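PDB 4W8O: luciferase-like enzymeAMP-CoA-ligase from Zophobas atratus, which probably activates carboxylic acids with ATP, as do the related adenylate-forming CoA ligases and luciferases. Local coordinates for residues P13-D16 / E22-F25; I272-L277 / T303-K308. All blocks are in the same frame, centred on the assembly; numbering follows the deposited sequence.

Interaction 1: residues P13-D16 / E22-F25; sequences PNFD and EFLF
Phe15 and Phe23 meet as an edge-to-face (T-shaped) aromatic pair. The ring planes stand at 81° and the centroids are 5.0 Å apart. Phe15 supplies the face and Phe23 the edge, with its CD1-CE1 side. CE1 of Phe23 sits 3.8 Å above the Phe15 ring plane, over its centre. The closest pair of atoms is Phe15 CD1 and Phe23 CD1, at 3.7 Å. The other face of the Phe15 ring is covered by CB of Asn14, its neighbour in the chain, which lies 4.3 Å above the plane. The Phe15 ring is therefore held between its own loop and the helix.

The two rings are brought together by different first torsions. In Phe23, CG lies anti to the backbone N (chi1 171°), which carries the ring out from helix 20-30 to the loop. In Phe15, CG is anti to its carbonyl carbon (chi1 -56°), which sends the ring toward the helix; the second torsion then turns its face to Phe23. The backbones stay well apart, with the CA atoms of Phe15 and Phe23 separated by 7.4 Å.

Leu239 of helix 228-239 touches both rings, and Leu203 of helix 199-211 packs on Phe23. Glu207 of helix 199-211 accepts hydrogen bonds from the backbone N atoms of Asn14 and Phe15, which fixes the loop beside the pair.

No hydrogen bond crosses this contact. It rests on dispersion and on the weak attraction of ring C-H groups for a pi face, and it joins the N-terminal loop to the first helix through apolar surface.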
# COMPACT_ATOMS: atom_id res chain seq x y z
N PRO A 13 12.64 -15.00 4.96
CA PRO A 13 12.04 -13.81 5.57
C PRO A 13 12.82 -13.30 6.78
O PRO A 13 13.20 -14.10 7.63
CB PRO A 13 10.63 -14.29 5.99
CG PRO A 13 10.35 -15.44 5.08
CD PRO A 13 11.69 -16.13 4.93
N ASN A 14 13.09 -12.00 6.82
CA ASN A 14 13.76 -11.38 7.96
C ASN A 14 12.83 -10.59 8.88
O ASN A 14 13.22 -10.20 9.97
CB ASN A 14 14.88 -10.46 7.48
CG ASN A 14 16.06 -11.24 6.92
OD1 ASN A 14 16.54 -12.19 7.54
ND2 ASN A 14 16.54 -10.83 5.75
N PHE A 15 11.59 -10.36 8.45
CA PHE A 15 10.66 -9.56 9.24
C PHE A 15 9.38 -10.34 9.56
O PHE A 15 8.25 -9.84 9.41
CB PHE A 15 10.34 -8.27 8.49
CG PHE A 15 11.56 -7.47 8.14
CD1 PHE A 15 12.31 -6.85 9.13
CD2 PHE A 15 11.97 -7.33 6.83
CE1 PHE A 15 13.44 -6.11 8.82
CE2 PHE A 15 13.10 -6.60 6.51
CZ PHE A 15 13.84 -5.98 7.50
N ASP A 16 9.56 -11.57 10.03
CA ASP A 16 8.44 -12.48 10.32
C ASP A 16 8.26 -12.78 11.81
O ASP A 16 7.40 -13.58 12.16
CB ASP A 16 8.58 -13.78 9.53
CG ASP A 16 9.86 -14.55 9.86
OD1 ASP A 16 10.84 -13.95 10.34
OD2 ASP A 16 9.87 -15.78 9.63
N GLU A 22 7.45 -2.33 15.73
CA GLU A 22 8.86 -2.64 15.95
C GLU A 22 9.66 -2.54 14.65
O GLU A 22 10.80 -2.05 14.63
CB GLU A 22 9.02 -4.05 16.55
CG GLU A 22 8.54 -4.15 17.99
CD GLU A 22 8.46 -5.59 18.51
OE1 GLU A 22 8.03 -6.50 17.76
OE2 GLU A 22 8.84 -5.83 19.68
N PHE A 23 9.07 -3.02 13.56
CA PHE A 23 9.66 -2.88 12.23
C PHE A 23 9.97 -1.41 11.93
O PHE A 23 11.12 -1.06 11.69
CB PHE A 23 8.72 -3.45 11.17
CG PHE A 23 9.15 -3.15 9.76
CD1 PHE A 23 10.18 -3.86 9.17
CD2 PHE A 23 8.50 -2.16 9.02
CE1 PHE A 23 10.57 -3.59 7.87
CE2 PHE A 23 8.89 -1.89 7.72
CZ PHE A 23 9.93 -2.60 7.15
N LEU A 24 8.95 -0.57 11.97
CA LEU A 24 9.12 0.84 11.61
C LEU A 24 10.16 1.53 12.49
O LEU A 24 10.98 2.32 12.01
CB LEU A 24 7.78 1.57 11.70
CG LEU A 24 6.69 1.13 10.72
CD1 LEU A 24 5.35 1.70 11.15
CD2 LEU A 24 7.01 1.55 9.30
N PHE A 25 10.11 1.23 13.79
CA PHE A 25 11.03 1.77 14.80
C PHE A 25 12.48 1.39 14.48
O PHE A 25 13.36 2.25 14.41
CB PHE A 25 10.64 1.25 16.18
CG PHE A 25 11.26 2.00 17.33
CD1 PHE A 25 10.61 3.10 17.88
CD2 PHE A 25 12.45 1.58 17.89
CE1 PHE A 25 11.17 3.79 18.95
CE2 PHE A 25 13.01 2.26 18.97
CZ PHE A 25 12.36 3.37 19.50

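Interaction 2: residues I272-L277 / T303-K308; sequences IYTYQL and TDQYKK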
# COMPACT_ATOMS: atom_id res chain seq x y z
N ILE A 272 -3.75 5.01 -16.64
CA ILE A 272 -4.44 6.11 -17.30
C ILE A 272 -3.75 7.47 -17.13
O ILE A 272 -3.77 8.29 -18.05
CB ILE A 272 -5.92 6.19 -16.88
CG1 ILE A 272 -6.68 7.11 -17.84
CG2 ILE A 272 -6.05 6.64 -15.42
CD1 ILE A 272 -8.19 6.99 -17.74
N TYR A 273 -3.11 7.70 -15.98
CA TYR A 273 -2.35 8.93 -15.76
C TYR A 273 -1.02 8.99 -16.54
O TYR A 273 -0.47 10.08 -16.70
CB TYR A 273 -2.08 9.15 -14.27
CG TYR A 273 -3.33 9.36 -13.44
CD1 TYR A 273 -4.00 10.57 -13.45
CD2 TYR A 273 -3.84 8.32 -12.65
CE1 TYR A 273 -5.15 10.76 -12.69
CE2 TYR A 273 -4.99 8.50 -11.90
CZ TYR A 273 -5.63 9.72 -11.92
OH TYR A 273 -6.76 9.89 -11.18
N THR A 274 -0.52 7.86 -17.02
CA THR A 274 0.74 7.87 -17.79
C THR A 274 0.61 8.61 -19.11
O THR A 274 1.61 9.06 -19.66
CB THR A 274 1.28 6.46 -18.11
OG1 THR A 274 0.34 5.76 -18.94
CG2 THR A 274 1.55 5.69 -16.85
N TYR A 275 -0.61 8.73 -19.62
CA TYR A 275 -0.88 9.49 -20.83
C TYR A 275 -0.57 10.97 -20.66
O TYR A 275 -0.27 11.65 -21.64
CB TYR A 275 -2.33 9.28 -21.31
CG TYR A 275 -2.54 7.91 -21.93
CD1 TYR A 275 -2.89 6.82 -21.15
CD2 TYR A 275 -2.35 7.71 -23.29
CE1 TYR A 275 -3.06 5.56 -21.71
CE2 TYR A 275 -2.51 6.46 -23.86
CZ TYR A 275 -2.87 5.39 -23.06
OH TYR A 275 -3.04 4.15 -23.64
N GLN A 276 -0.61 11.47 -19.43
CA GLN A 276 -0.15 12.83 -19.14
C GLN A 276 1.37 12.98 -19.27
O GLN A 276 1.85 14.06 -19.60
CB GLN A 276 -0.61 13.28 -17.75
CG GLN A 276 -2.11 13.44 -17.64
CD GLN A 276 -2.53 14.17 -16.37
OE1 GLN A 276 -1.89 15.14 -15.96
NE2 GLN A 276 -3.61 13.72 -15.75
N LEU A 277 2.11 11.90 -19.02
CA LEU A 277 3.57 11.92 -19.16
C LEU A 277 3.98 11.93 -20.63
O LEU A 277 4.82 12.73 -21.03
CB LEU A 277 4.21 10.70 -18.48
CG LEU A 277 3.93 10.53 -16.99
CD1 LEU A 277 4.44 9.19 -16.51
CD2 LEU A 277 4.55 11.68 -16.21
N THR A 303 -0.14 -1.68 -25.69
CA THR A 303 1.24 -1.89 -26.13
C THR A 303 1.90 -0.62 -26.68
O THR A 303 3.09 -0.39 -26.46
CB THR A 303 1.30 -2.96 -27.23
OG1 THR A 303 0.63 -4.14 -26.78
CG2 THR A 303 2.73 -3.30 -27.55
N ASP A 304 1.13 0.19 -27.40
CA ASP A 304 1.67 1.46 -27.90
C ASP A 304 2.02 2.41 -26.77
O ASP A 304 3.05 3.08 -26.82
CB ASP A 304 0.71 2.14 -28.90
CG ASP A 304 0.96 1.70 -30.32
OD1 ASP A 304 1.50 0.59 -30.51
OD2 ASP A 304 0.63 2.46 -31.26
N GLN A 305 1.17 2.48 -25.75
CA GLN A 305 1.46 3.34 -24.61
C GLN A 305 2.66 2.81 -23.84
O GLN A 305 3.54 3.58 -23.42
CB GLN A 305 0.24 3.44 -23.68
CG GLN A 305 0.42 4.38 -22.50
CD GLN A 305 0.74 5.80 -22.92
OE1 GLN A 305 0.69 6.14 -24.09
NE2 GLN A 305 1.07 6.64 -21.95
N TYR A 306 2.70 1.50 -23.65
CA TYR A 306 3.83 0.84 -23.02
C TYR A 306 5.13 1.22 -23.73
O TYR A 306 6.08 1.66 -23.10
CB TYR A 306 3.63 -0.69 -23.00
CG TYR A 306 4.73 -1.39 -22.26
CD1 TYR A 306 5.91 -1.75 -22.91
CD2 TYR A 306 4.62 -1.66 -20.90
CE1 TYR A 306 6.94 -2.37 -22.23
CE2 TYR A 306 5.65 -2.29 -20.21
CZ TYR A 306 6.80 -2.64 -20.88
OH TYR A 306 7.83 -3.26 -20.20
N LYS A 307 5.14 1.07 -25.06
CA LYS A 307 6.31 1.43 -25.86
C LYS A 307 6.67 2.90 -25.72
O LYS A 307 7.85 3.23 -25.53
CB LYS A 307 6.07 1.12 -27.33
CG LYS A 307 6.24 -0.34 -27.69
CD LYS A 307 6.35 -0.53 -29.20
CE LYS A 307 6.65 -1.97 -29.57
NZ LYS A 307 5.53 -2.88 -29.19
N LYS A 308 5.68 3.78 -25.82
CA LYS A 308 5.91 5.22 -25.69
C LYS A 308 6.57 5.55 -24.36
O LYS A 308 7.45 6.41 -24.29
CB LYS A 308 4.61 6.02 -25.85
CG LYS A 308 4.12 6.17 -27.29
CD LYS A 308 3.01 7.21 -27.39
CE LYS A 308 2.50 7.37 -28.82
NZ LYS A 308 1.19 6.70 -29.07
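Gln305 reaches from its helix to lie flat on the ring of Tyr275 and to bond Thr274 with its amide nitrogen. The amide plane and the tyrosine ring are only 16° apart, so they stack. The stack is offset. CD of Gln305 lies 3.4 Å above the ring plane, toward the rim and not over the centre. The amide oxygen is on the CE2 side of the ring, with Gln305 OE1 3.2 Å from Tyr275 CE2. Nearer the helix, Gln305 CG makes a CH-pi contact over the face of the same ring, 3.9 Å from its centroid. CB of Gln305 is beside the phenol oxygen, 3.4 Å from Tyr275 OH.

The glutamine starts with CG anti to its backbone N. It then bends at chi2 (59°), and this bend lays the amide along the ring while NE2 points on to Thr274.

NE2 of Gln305 donates to Thr274 OG1 at 3.2 Å. The N-H...O angle is 159°, and the acceptor lies close to the amide plane. Thr274 OG1 also bonds the carbonyl O of Pro271. NE2 of Gln305 has a second hydrogen bond, to Thr278 OG1.

The Gln305 side chain thus links helix 303-312 to the short helix 274-278. These helices follow strands 293-297 and 266-268, parallel neighbours in the mixed sheet. Leu309 touches Thr274 and Leu312 touches Leu277. Two bonds from NE2 and a ring beneath the amide restrict rotation of this buried group. The contact combines hydrogen bonds at the nitrogen, an amide-on-ring stack, and a CH-pi contact from CG.

From the N terminus, the chain leaves strand 6-7 and enters the loop of residues 13-16. Interaction 1 closes a short loop, with five residues between its segments, onto helix 20-30. Interaction 2 comes much later. Its segments are separated by 25 residues including strand 293-297, so it joins helix 274-278 to helix 303-312 across a longer loop. The two contacts are in series; they neither nest nor cross. The centres of interactions 1 and 2 are about 36 Å apart, on opposite sides of the chain's centre. Interaction 1 ties the loop after strand 6-7 to helix 20-30, beside helices 199-211 and 228-239. Interaction 2 joins helices linked through a strand of the nine-stranded sheet.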